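Methylcobalamin\: coenzyme M methyltransferase (Methanosarcina mazei, PDB 4AY8) catalyses transfer of the methyl group of a methylated corrinoid to coenzyme M, a zinc-dependent step of methanogenesis. Local coordinates at residues 297-302 with 326-331; 268-273 with 291-296; 305-310 with 336-341. One frame throughout, in Å; residues are numbered along the deposited sequence.

Contact 1. Residues 297-302 with 326-331; sequences TLLPGP and GIAPMT. With COM (1-thioethanesulfonic acid), chain C.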
ATOM      1  N   THR A 297       0.512 -15.458   9.898  1.00  6.46           N
ATOM      2  CA  THR A 297       0.092 -15.129  11.258  1.00  6.59           C
ATOM      3  C   THR A 297      -1.336 -14.552  11.327  1.00  6.61           C
ATOM      4  O   THR A 297      -2.188 -15.124  11.983  1.00  6.28           O
ATOM      5  CB  THR A 297       1.106 -14.193  11.959  1.00  6.92           C
ATOM      6  OG1 THR A 297       2.364 -14.864  12.064  1.00  6.78           O
ATOM      7  CG2 THR A 297       0.635 -13.802  13.364  1.00  5.34           C
ATOM      8  N   LEU A 298      -1.596 -13.432  10.657  1.00  7.14           N
ATOM      9  CA  LEU A 298      -2.944 -12.834  10.669  1.00  7.00           C
ATOM     10  C   LEU A 298      -4.002 -13.771  10.109  1.00  6.85           C
ATOM     11  O   LEU A 298      -5.110 -13.826  10.630  1.00  6.42           O
ATOM     12  CB  LEU A 298      -2.985 -11.514   9.891  1.00  7.07           C
ATOM     13  CG  LEU A 298      -2.546 -10.292  10.688  1.00  9.14           C
ATOM     14  CD1 LEU A 298      -2.335  -9.070   9.773  1.00 10.66           C
ATOM     15  CD2 LEU A 298      -3.530  -9.975  11.837  1.00  7.86           C
ATOM     16  N   LEU A 299      -3.671 -14.497   9.036  1.00  6.93           N
ATOM     17  CA  LEU A 299      -4.642 -15.395   8.402  1.00  6.74           C
ATOM     18  C   LEU A 299      -5.054 -16.590   9.295  1.00  7.03           C
ATOM     19  O   LEU A 299      -6.220 -16.702   9.671  1.00  6.69           O
ATOM     20  CB  LEU A 299      -4.149 -15.862   7.032  1.00  6.73           C
ATOM     21  CG  LEU A 299      -4.992 -16.930   6.321  1.00  6.46           C
ATOM     22  CD1 LEU A 299      -6.466 -16.501   6.159  1.00  5.85           C
ATOM     23  CD2 LEU A 299      -4.373 -17.298   4.957  1.00  5.55           C
ATOM     24  N   PRO A 300      -4.103 -17.478   9.646  1.00  7.21           N
ATOM     25  CA  PRO A 300      -4.421 -18.635  10.480  1.00  7.27           C
ATOM     26  C   PRO A 300      -4.585 -18.350  11.967  1.00  7.36           C
ATOM     27  O   PRO A 300      -5.226 -19.131  12.675  1.00  7.55           O
ATOM     28  CB  PRO A 300      -3.208 -19.543  10.279  1.00  7.60           C
ATOM     29  CG  PRO A 300      -2.106 -18.607   9.997  1.00  8.09           C
ATOM     30  CD  PRO A 300      -2.713 -17.522   9.170  1.00  7.30           C
ATOM     31  N   GLY A 301      -4.018 -17.249  12.445  1.00  7.49           N
ATOM     32  CA  GLY A 301      -3.937 -17.021  13.869  1.00  7.71           C
ATOM     33  C   GLY A 301      -2.883 -17.950  14.431  1.00  7.81           C
ATOM     34  O   GLY A 301      -1.942 -18.319  13.720  1.00  8.09           O
ATOM     35  N   PRO A 302      -3.024 -18.334  15.702  1.00  7.51           N
ATOM     36  CA  PRO A 302      -4.083 -17.920  16.627  1.00  7.75           C
ATOM     37  C   PRO A 302      -3.951 -16.469  17.094  1.00  7.75           C
ATOM     38  O   PRO A 302      -2.900 -15.835  16.887  1.00  8.11           O
ATOM     39  CB  PRO A 302      -3.895 -18.871  17.815  1.00  7.32           C
ATOM     40  CG  PRO A 302      -2.448 -19.198  17.804  1.00  7.98           C
ATOM     41  CD  PRO A 302      -2.030 -19.204  16.356  1.00  8.02           C
ATOM     42  N   GLY A 326      -0.872  -7.202   2.139  1.00  4.96           N
ATOM     43  CA  GLY A 326      -2.327  -7.218   2.053  1.00  5.00           C
ATOM     44  C   GLY A 326      -2.912  -8.212   3.044  1.00  4.87           C
ATOM     45  O   GLY A 326      -2.356  -9.276   3.257  1.00  4.02           O
ATOM     46  N   ILE A 327      -4.025  -7.856   3.671  1.00  5.41           N
ATOM     47  CA  ILE A 327      -4.731  -8.806   4.525  1.00  5.25           C
ATOM     48  C   ILE A 327      -5.313  -9.887   3.622  1.00  5.72           C
ATOM     49  O   ILE A 327      -5.935  -9.586   2.605  1.00  5.04           O
ATOM     50  CB  ILE A 327      -5.837  -8.137   5.344  1.00  5.36           C
ATOM     51  CG1 ILE A 327      -5.251  -6.989   6.186  1.00  5.94           C
ATOM     52  CG2 ILE A 327      -6.576  -9.179   6.239  1.00  3.95           C
ATOM     53  CD1 ILE A 327      -6.267  -6.249   7.061  1.00  4.18           C
ATOM     54  N   ALA A 328      -5.051 -11.144   3.956  1.00  6.27           N
ATOM     55  CA  ALA A 328      -5.618 -12.261   3.195  1.00  7.10           C
ATOM     56  C   ALA A 328      -7.140 -12.225   3.371  1.00  7.23           C
ATOM     57  O   ALA A 328      -7.642 -12.071   4.477  1.00  7.48           O
ATOM     58  CB  ALA A 328      -5.037 -13.596   3.660  1.00  6.48           C
ATOM     59  N   PRO A 329      -7.870 -12.324   2.268  1.00  7.95           N
ATOM     60  CA  PRO A 329      -9.307 -12.147   2.293  1.00  8.13           C
ATOM     61  C   PRO A 329     -10.042 -13.110   3.238  1.00  8.06           C
ATOM     62  O   PRO A 329     -11.076 -12.747   3.772  1.00  7.63           O
ATOM     63  CB  PRO A 329      -9.710 -12.372   0.835  1.00  8.25           C
ATOM     64  CG  PRO A 329      -8.514 -12.023   0.064  1.00  8.81           C
ATOM     65  CD  PRO A 329      -7.358 -12.480   0.897  1.00  8.60           C
HETATM   66  N   MSE A 330      -9.496 -14.308   3.458  1.00  8.29           N
HETATM   67  CA  MSE A 330     -10.109 -15.279   4.358  1.00  8.51           C
HETATM   68  C   MSE A 330      -9.746 -15.030   5.824  1.00  8.05           C
HETATM   69  O   MSE A 330     -10.177 -15.769   6.710  1.00  7.18           O
HETATM   70  CB  MSE A 330      -9.737 -16.708   3.957  1.00  9.37           C
HETATM   71  CG  MSE A 330     -10.231 -17.125   2.568  1.00 12.44           C
HETATM   72 SE   MSE A 330     -12.176 -16.941   2.361  1.00 20.72          SE
HETATM   73  CE  MSE A 330     -12.791 -18.038   3.847  1.00 17.64           C
ATOM     74  N   THR A 331      -8.990 -13.968   6.091  1.00  7.50           N
ATOM     75  CA  THR A 331      -8.682 -13.603   7.476  1.00  7.27           C
ATOM     76  C   THR A 331      -9.946 -13.362   8.318  1.00  7.56           C
ATOM     77  O   THR A 331     -10.788 -12.532   7.962  1.00  7.10           O
ATOM     78  CB  THR A 331      -7.803 -12.339   7.547  1.00  7.26           C
ATOM     79  OG1 THR A 331      -6.587 -12.552   6.822  1.00  6.12           O
ATOM     80  CG2 THR A 331      -7.491 -11.984   8.993  1.00  5.73           C
TER
HETATM   81  C1  COM C 500       0.378  -5.798  -1.550  1.00 14.72           C
HETATM   82  C2  COM C 500      -0.812  -5.562  -2.469  1.00 15.33           C
HETATM   83  S1  COM C 500       1.958  -5.991  -2.455  1.00 13.21           S
HETATM   84  S2  COM C 500      -2.286  -5.464  -1.674  1.00 14.55           S
HETATM   85  O1S COM C 500      -2.694  -6.782  -1.196  1.00 14.69           O
HETATM   86  O2S COM C 500      -3.271  -5.037  -2.694  1.00 16.57           O
HETATM   87  O3S COM C 500      -2.288  -4.519  -0.557  1.00 13.55           O
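Leu299 reaches with its two methyl carbons into the turn formed by Ala328, Met330 and Thr331, and so ties the turn that follows helix 294-298 to the loop after strand 320-323, the last strand of this TIM-barrel domain. The loop borders the ligand at its start and leads on to helix 333-346. At Gly326 it lies against coenzyme M: CA is 3.3 Å from sulfonate oxygen O1S of the ligand, and the lack of a side chain leaves that oxygen its room. Ile327, one step on, uses its backbone to pair with Gln38, a residue that also binds coenzyme M. With Ala328 the loop meets Leu299, the alanine CB lying 4.0 Å from Leu299 CD2. Ala328 also begins a type I beta turn that runs through Pro329 to Thr331. In that turn Met330, a selenomethionine in the crystal, offers only its inner part: Leu299 CD1 rests 3.9 Å from Met330 CB, while the chain beyond, bent at chi2 and chi3, leads away. CD1 also lies 3.6 Å from Thr331 N, over the backbone that closes the turn. Leu299 can reach this far because its CG stands opposite the backbone N (chi1 173°), which carries both methyls toward the loop. Thr331 is used on both branches. Its CG2 packs 3.4 Å from Leu298 O, a carbonyl that accepts a hydrogen bond from Asn335 ND2. Its other branch turns back into the loop, where Ala328 O accepts two bonds: one from the backbone Thr331 N, and one from Thr331 OG1 at 2.6 Å, the hydroxyl tilted 17° from the carbonyl plane.

Contact 2. Residues 268-273 with 291-296; sequences VEEKIG and NVSSPF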
ATOM      1  N   VAL A 268       6.793  -2.782   5.500  1.00  3.88           N
ATOM      2  CA  VAL A 268       7.557  -4.005   5.248  1.00  4.08           C
ATOM      3  C   VAL A 268       6.893  -5.229   5.872  1.00  4.39           C
ATOM      4  O   VAL A 268       6.042  -5.113   6.749  1.00  4.28           O
ATOM      5  CB  VAL A 268       8.996  -3.886   5.783  1.00  3.78           C
ATOM      6  CG1 VAL A 268       9.723  -2.682   5.143  1.00  3.40           C
ATOM      7  CG2 VAL A 268       9.000  -3.778   7.294  1.00  4.86           C
ATOM      8  N   GLU A 269       7.293  -6.398   5.399  1.00  4.85           N
ATOM      9  CA  GLU A 269       6.814  -7.656   5.931  1.00  6.23           C
ATOM     10  C   GLU A 269       7.702  -8.148   7.070  1.00  6.45           C
ATOM     11  O   GLU A 269       8.704  -7.520   7.425  1.00  6.54           O
ATOM     12  CB  GLU A 269       6.834  -8.736   4.840  1.00  6.32           C
ATOM     13  CG  GLU A 269       5.896  -8.535   3.691  1.00  9.51           C
ATOM     14  CD  GLU A 269       5.742  -9.807   2.867  1.00 12.87           C
ATOM     15  OE1 GLU A 269       6.723 -10.212   2.186  1.00 11.42           O
ATOM     16  OE2 GLU A 269       4.636 -10.397   2.928  1.00 15.14           O
ATOM     17  N   GLU A 270       7.344  -9.323   7.578  1.00  7.19           N
ATOM     18  CA  GLU A 270       8.074 -10.001   8.640  1.00  7.93           C
ATOM     19  C   GLU A 270       9.425 -10.519   8.154  1.00  7.99           C
ATOM     20  O   GLU A 270      10.282 -10.880   8.950  1.00  7.52           O
ATOM     21  CB  GLU A 270       7.251 -11.174   9.186  1.00  7.72           C
ATOM     22  CG  GLU A 270       7.171 -12.397   8.261  1.00  8.53           C
ATOM     23  CD  GLU A 270       6.078 -12.314   7.198  1.00  9.31           C
ATOM     24  OE1 GLU A 270       5.599 -11.207   6.885  1.00  9.33           O
ATOM     25  OE2 GLU A 270       5.711 -13.382   6.655  1.00 10.68           O
ATOM     26  N   LYS A 271       9.590 -10.562   6.842  1.00  9.01           N
ATOM     27  CA  LYS A 271      10.781 -11.123   6.233  1.00  9.87           C
ATOM     28  C   LYS A 271      12.024 -10.260   6.431  1.00 10.05           C
ATOM     29  O   LYS A 271      13.144 -10.699   6.134  1.00 10.43           O
ATOM     30  CB  LYS A 271      10.530 -11.378   4.750  1.00 10.27           C
ATOM     31  CG  LYS A 271       9.524 -12.476   4.518  1.00 12.24           C
ATOM     32  CD  LYS A 271       9.424 -12.878   3.072  1.00 14.93           C
ATOM     33  CE  LYS A 271       8.408 -14.000   2.874  1.00 16.38           C
ATOM     34  NZ  LYS A 271       8.585 -15.109   3.847  1.00 17.91           N
ATOM     35  N   ILE A 272      11.860  -9.044   6.950  1.00  9.95           N
ATOM     36  CA  ILE A 272      13.038  -8.269   7.332  1.00 10.14           C
ATOM     37  C   ILE A 272      13.595  -8.755   8.687  1.00 10.56           C
ATOM     38  O   ILE A 272      14.679  -8.350   9.101  1.00  9.99           O
ATOM     39  CB  ILE A 272      12.767  -6.737   7.415  1.00  9.91           C
ATOM     40  CG1 ILE A 272      11.752  -6.435   8.500  1.00  9.58           C
ATOM     41  CG2 ILE A 272      12.320  -6.163   6.063  1.00 10.06           C
ATOM     42  CD1 ILE A 272      11.946  -5.079   9.148  1.00  8.88           C
ATOM     43  N   GLY A 273      12.857  -9.633   9.357  1.00 10.65           N
ATOM     44  CA  GLY A 273      13.131  -9.948  10.757  1.00 11.22           C
ATOM     45  C   GLY A 273      12.367  -8.997  11.657  1.00 11.33           C
ATOM     46  O   GLY A 273      11.343  -8.430  11.255  1.00 11.24           O
ATOM     47  N   ASN A 291       4.757  -5.185  11.302  1.00  4.81           N
ATOM     48  CA  ASN A 291       5.170  -6.038  10.180  1.00  4.69           C
ATOM     49  C   ASN A 291       4.715  -7.484  10.401  1.00  4.76           C
ATOM     50  O   ASN A 291       5.450  -8.446  10.138  1.00  4.47           O
ATOM     51  CB  ASN A 291       6.693  -5.975   9.909  1.00  4.03           C
ATOM     52  CG  ASN A 291       7.550  -6.568  11.030  1.00  4.37           C
ATOM     53  OD1 ASN A 291       7.158  -6.585  12.201  1.00  4.62           O
ATOM     54  ND2 ASN A 291       8.761  -7.022  10.669  1.00  2.00           N
ATOM     55  N   VAL A 292       3.489  -7.617  10.886  1.00  4.88           N
ATOM     56  CA  VAL A 292       2.947  -8.917  11.279  1.00  4.72           C
ATOM     57  C   VAL A 292       2.481  -9.666  10.032  1.00  5.04           C
ATOM     58  O   VAL A 292       1.695  -9.152   9.229  1.00  4.95           O
ATOM     59  CB  VAL A 292       1.807  -8.733  12.307  1.00  4.85           C
ATOM     60  CG1 VAL A 292       1.135 -10.064  12.653  1.00  2.95           C
ATOM     61  CG2 VAL A 292       2.348  -8.035  13.563  1.00  4.98           C
ATOM     62  N   SER A 293       3.007 -10.875   9.861  1.00  5.46           N
ATOM     63  CA  SER A 293       2.797 -11.663   8.661  1.00  5.06           C
ATOM     64  C   SER A 293       1.339 -11.806   8.288  1.00  4.96           C
ATOM     65  O   SER A 293       0.546 -12.336   9.047  1.00  5.49           O
ATOM     66  CB  SER A 293       3.388 -13.070   8.845  1.00  5.37           C
ATOM     67  OG  SER A 293       3.188 -13.846   7.673  1.00  4.60           O
ATOM     68  N   SER A 294       0.983 -11.383   7.088  1.00  5.30           N
ATOM     69  CA  SER A 294      -0.388 -11.557   6.638  1.00  5.65           C
ATOM     70  C   SER A 294      -0.768 -13.030   6.386  1.00  5.65           C
ATOM     71  O   SER A 294      -1.757 -13.501   6.923  1.00  5.79           O
ATOM     72  CB  SER A 294      -0.661 -10.687   5.409  1.00  5.78           C
ATOM     73  OG  SER A 294      -0.634  -9.313   5.779  1.00  6.62           O
ATOM     74  N   PRO A 295       0.025 -13.767   5.591  1.00  5.77           N
ATOM     75  CA  PRO A 295      -0.374 -15.145   5.275  1.00  5.58           C
ATOM     76  C   PRO A 295      -0.114 -16.169   6.380  1.00  5.62           C
ATOM     77  O   PRO A 295      -0.836 -17.161   6.476  1.00  5.31           O
ATOM     78  CB  PRO A 295       0.472 -15.490   4.049  1.00  5.96           C
ATOM     79  CG  PRO A 295       1.590 -14.535   4.038  1.00  5.69           C
ATOM     80  CD  PRO A 295       1.227 -13.343   4.852  1.00  5.71           C
ATOM     81  N   PHE A 296       0.896 -15.933   7.207  1.00  5.58           N
ATOM     82  CA  PHE A 296       1.344 -16.955   8.152  1.00  6.05           C
ATOM     83  C   PHE A 296       1.053 -16.641   9.615  1.00  6.15           C
ATOM     84  O   PHE A 296       1.321 -17.466  10.479  1.00  6.36           O
ATOM     85  CB  PHE A 296       2.837 -17.238   7.953  1.00  5.98           C
ATOM     86  CG  PHE A 296       3.208 -17.519   6.528  1.00  5.84           C
ATOM     87  CD1 PHE A 296       2.676 -18.607   5.862  1.00  6.98           C
ATOM     88  CD2 PHE A 296       4.073 -16.685   5.846  1.00  5.79           C
ATOM     89  CE1 PHE A 296       2.999 -18.855   4.548  1.00  7.03           C
ATOM     90  CE2 PHE A 296       4.403 -16.923   4.531  1.00  6.20           C
ATOM     91  CZ  PHE A 296       3.871 -17.997   3.876  1.00  6.70           C
TER
HETATM   92  O   HOH W   1       3.309 -10.369   5.581  1.00  5.32           O
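Glu270 bends across to Ser293, and its side chain, followed outward from the backbone, meets something at every step. CB sits 3.4 Å from Asn291 O. Because CG lies between the backbone N and the carbonyl carbon (chi1 74°) and the chain kinks again at chi2, the carboxylate is folded over Ser293, with CG 3.9 Å from Ser293 CB. At the tip the two oxygens part. OE2 receives the Ser293 hydroxyl, OG to OE2 2.8 Å, from well above the carboxylate plane, and it also lies at the edge of the Phe296 ring. OE1 takes a hydrogen from a water 2.8 Å away; this water also donates to Glu269 OE2 and accepts from Ser294 N, while Glu269 OE1 is held by Gly249 N. Ser293 OG meanwhile accepts from Phe296 N at 3.1 Å, so one hydroxyl both N-caps helix 294-298 and grips the glutamate. With an alanine at Glu270, the Ser293 hydroxyl would probably lose its acceptor and the bridging water one of its partners. Behind this, the Asn291 amide ties the end of strand 287-292 to the 268-273 loop: ND2 donates to Gly273 O at 3.0 Å, almost in line with that C=O, and to Glu269 O at 3.3 Å from above the carbonyl plane. The contact lies at the C-terminal ends of adjacent strands 265-267 and 287-292, the face where TIM barrels carry their active sites, here beside the zinc ligands Cys248 and Cys325.

Contact 3. Residues 305-310 with 336-341; sequences KIKAEA and VKALVA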
ATOM      1  N   LYS A 305      -0.797 -15.575  18.978  1.00  7.01           N
ATOM      2  CA  LYS A 305       0.397 -15.436  18.146  1.00  6.48           C
ATOM      3  C   LYS A 305       0.395 -14.070  17.456  1.00  6.21           C
ATOM      4  O   LYS A 305       1.425 -13.408  17.357  1.00  6.27           O
ATOM      5  CB  LYS A 305       0.453 -16.552  17.108  1.00  6.41           C
ATOM      6  CG  LYS A 305       1.699 -16.590  16.231  1.00  6.62           C
ATOM      7  CD  LYS A 305       1.442 -17.462  15.001  1.00  6.93           C
ATOM      8  CE  LYS A 305       2.667 -17.626  14.114  1.00  7.14           C
ATOM      9  NZ  LYS A 305       2.385 -18.447  12.916  1.00  4.70           N
ATOM     10  N   ILE A 306      -0.764 -13.654  16.976  1.00  6.33           N
ATOM     11  CA  ILE A 306      -0.911 -12.320  16.427  1.00  6.28           C
ATOM     12  C   ILE A 306      -0.454 -11.275  17.449  1.00  6.92           C
ATOM     13  O   ILE A 306       0.366 -10.399  17.131  1.00  5.91           O
ATOM     14  CB  ILE A 306      -2.357 -12.044  15.972  1.00  6.05           C
ATOM     15  CG1 ILE A 306      -2.687 -12.924  14.759  1.00  6.54           C
ATOM     16  CG2 ILE A 306      -2.515 -10.572  15.602  1.00  5.76           C
ATOM     17  CD1 ILE A 306      -4.171 -13.116  14.483  1.00  6.30           C
ATOM     18  N   LYS A 307      -0.968 -11.373  18.677  1.00  7.22           N
ATOM     19  CA  LYS A 307      -0.636 -10.389  19.696  1.00  8.00           C
ATOM     20  C   LYS A 307       0.845 -10.412  20.064  1.00  8.23           C
ATOM     21  O   LYS A 307       1.458  -9.345  20.198  1.00  7.61           O
ATOM     22  CB  LYS A 307      -1.474 -10.592  20.959  1.00  8.23           C
ATOM     23  CG  LYS A 307      -2.961 -10.368  20.798  1.00  8.91           C
ATOM     24  CD  LYS A 307      -3.612 -10.608  22.145  1.00 12.84           C
ATOM     25  CE  LYS A 307      -5.085 -10.323  22.181  1.00 14.85           C
ATOM     26  NZ  LYS A 307      -5.604 -10.604  23.572  1.00 15.41           N
ATOM     27  N   ALA A 308       1.421 -11.612  20.229  1.00  8.11           N
ATOM     28  CA  ALA A 308       2.842 -11.734  20.586  1.00  8.17           C
ATOM     29  C   ALA A 308       3.721 -11.107  19.509  1.00  7.99           C
ATOM     30  O   ALA A 308       4.661 -10.350  19.803  1.00  7.84           O
ATOM     31  CB  ALA A 308       3.257 -13.211  20.809  1.00  7.88           C
ATOM     32  N   GLU A 309       3.432 -11.422  18.259  1.00  7.74           N
ATOM     33  CA  GLU A 309       4.246 -10.894  17.168  1.00  7.78           C
ATOM     34  C   GLU A 309       4.060  -9.380  17.010  1.00  7.07           C
ATOM     35  O   GLU A 309       5.009  -8.662  16.720  1.00  6.90           O
ATOM     36  CB  GLU A 309       3.966 -11.655  15.876  1.00  7.89           C
ATOM     37  CG  GLU A 309       4.411 -13.116  15.992  1.00  9.91           C
ATOM     38  CD  GLU A 309       4.344 -13.881  14.692  1.00  9.76           C
ATOM     39  OE1 GLU A 309       3.936 -13.305  13.661  1.00  9.58           O
ATOM     40  OE2 GLU A 309       4.689 -15.079  14.724  1.00 11.48           O
ATOM     41  N   ALA A 310       2.840  -8.905  17.229  1.00  6.75           N
ATOM     42  CA  ALA A 310       2.557  -7.470  17.261  1.00  6.52           C
ATOM     43  C   ALA A 310       3.328  -6.755  18.385  1.00  6.83           C
ATOM     44  O   ALA A 310       3.863  -5.659  18.184  1.00  5.53           O
ATOM     45  CB  ALA A 310       1.089  -7.251  17.434  1.00  6.05           C
ATOM     46  N   VAL A 336      -8.089  -9.712  12.927  1.00  7.25           N
ATOM     47  CA  VAL A 336      -7.791  -8.296  12.726  1.00  7.18           C
ATOM     48  C   VAL A 336      -7.948  -7.539  14.052  1.00  7.60           C
ATOM     49  O   VAL A 336      -7.099  -6.714  14.401  1.00  7.85           O
ATOM     50  CB  VAL A 336      -8.655  -7.664  11.612  1.00  6.87           C
ATOM     51  CG1 VAL A 336      -8.284  -6.195  11.401  1.00  6.06           C
ATOM     52  CG2 VAL A 336      -8.511  -8.447  10.290  1.00  5.84           C
ATOM     53  N   LYS A 337      -9.010  -7.841  14.798  1.00  8.20           N
ATOM     54  CA  LYS A 337      -9.205  -7.262  16.129  1.00  8.71           C
ATOM     55  C   LYS A 337      -8.035  -7.566  17.058  1.00  8.47           C
ATOM     56  O   LYS A 337      -7.676  -6.733  17.878  1.00  9.10           O
ATOM     57  CB  LYS A 337     -10.510  -7.752  16.776  1.00  9.27           C
ATOM     58  CG  LYS A 337     -11.787  -7.206  16.175  1.00  9.93           C
ATOM     59  CD  LYS A 337     -13.007  -7.847  16.831  1.00 13.23           C
ATOM     60  CE  LYS A 337     -14.299  -7.301  16.254  1.00 15.47           C
ATOM     61  NZ  LYS A 337     -15.527  -7.887  16.850  1.00 16.66           N
ATOM     62  N   ALA A 338      -7.432  -8.742  16.918  1.00  8.08           N
ATOM     63  CA  ALA A 338      -6.274  -9.142  17.734  1.00  7.77           C
ATOM     64  C   ALA A 338      -5.100  -8.168  17.614  1.00  7.82           C
ATOM     65  O   ALA A 338      -4.382  -7.898  18.590  1.00  7.45           O
ATOM     66  CB  ALA A 338      -5.816 -10.550  17.343  1.00  7.61           C
ATOM     67  N   LEU A 339      -4.889  -7.676  16.400  1.00  7.75           N
ATOM     68  CA  LEU A 339      -3.815  -6.737  16.117  1.00  8.09           C
ATOM     69  C   LEU A 339      -4.044  -5.448  16.888  1.00  7.58           C
ATOM     70  O   LEU A 339      -3.131  -4.913  17.493  1.00  7.93           O
ATOM     71  CB  LEU A 339      -3.766  -6.452  14.622  1.00  8.37           C
ATOM     72  CG  LEU A 339      -2.502  -5.811  14.071  1.00 10.01           C
ATOM     73  CD1 LEU A 339      -1.291  -6.721  14.292  1.00  8.42           C
ATOM     74  CD2 LEU A 339      -2.704  -5.475  12.587  1.00 10.55           C
ATOM     75  N   VAL A 340      -5.287  -4.983  16.887  1.00  7.49           N
ATOM     76  CA  VAL A 340      -5.691  -3.816  17.659  1.00  7.36           C
ATOM     77  C   VAL A 340      -5.572  -4.073  19.165  1.00  7.63           C
ATOM     78  O   VAL A 340      -5.028  -3.244  19.896  1.00  8.06           O
ATOM     79  CB  VAL A 340      -7.126  -3.388  17.283  1.00  7.75           C
ATOM     80  CG1 VAL A 340      -7.601  -2.194  18.150  1.00  7.68           C
ATOM     81  CG2 VAL A 340      -7.198  -3.065  15.795  1.00  5.55           C
ATOM     82  N   ALA A 341      -6.025  -5.237  19.627  1.00  7.40           N
ATOM     83  CA  ALA A 341      -5.955  -5.548  21.053  1.00  7.21           C
ATOM     84  C   ALA A 341      -4.497  -5.563  21.545  1.00  6.90           C
ATOM     85  O   ALA A 341      -4.211  -5.142  22.651  1.00  6.46           O
ATOM     86  CB  ALA A 341      -6.671  -6.884  21.368  1.00  6.93           C
TER
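Ile306 and Ala338 form the tight centre of the pairing between helices 303-315 and 333-346, two neighbours in the outer layer of the barrel that are joined in sequence through strand 320-323. The segment axes approach to 8.3 Å and cross at -40°, a close approach consistent with the small alanines at the interface. Ile306 CG2, standing opposite the backbone N, lies 3.7 Å from Ala338 CB and 3.8 Å from Leu339 N, so this one methyl bears on both a side chain and the helix backbone. A turn further along, Ala310 CB meets Leu339 CD1 at 4.0 Å on the buried side, where both residues also rest on strand 320-323: Ala310 on Leu321 and Leu339 on Pro323.

The outward side is built differently. Lys307 runs extended past Ala338 and Ala341, its CG 3.6 Å from Ala338 O and its CE 3.9 Å from Ala341 CB, so that its methylenes do the packing here. The ammonium group travels past them to a salt bridge with Glu345, farther along helix 333-346. No hydrogen bond crosses between the two segments. The chemistry therefore implies that apolar shape-fitting carries the inner side of the pair, with the lysine adding a hydrocarbon lid and a charged tie to Glu345 at the outer margin.

Overall arrangement
The three contacts touch one another in turn and lie on the same side of the chain's centre, their own centres 11 to 13 Å apart. Contact 2 lies nearest the zinc, with the Glu269 side chain about 5 Å from the ion. Helix 294-298 carries it into contact 1 through a probable hydrogen bond, Leu298 N to Ser293 O at 2.9 Å. Contact 1 meets contact 3 where Thr297 OG1 lies 2.7 Å from Glu309 OE1. Contacts 2 and 3 join directly too: Lys305 NZ is 2.8 Å from Phe296 O, and Val292 packs on Ala310 and Leu339. Contact 3 is the outlying member, the Leu339 side chain being about 13 Å from coenzyme M.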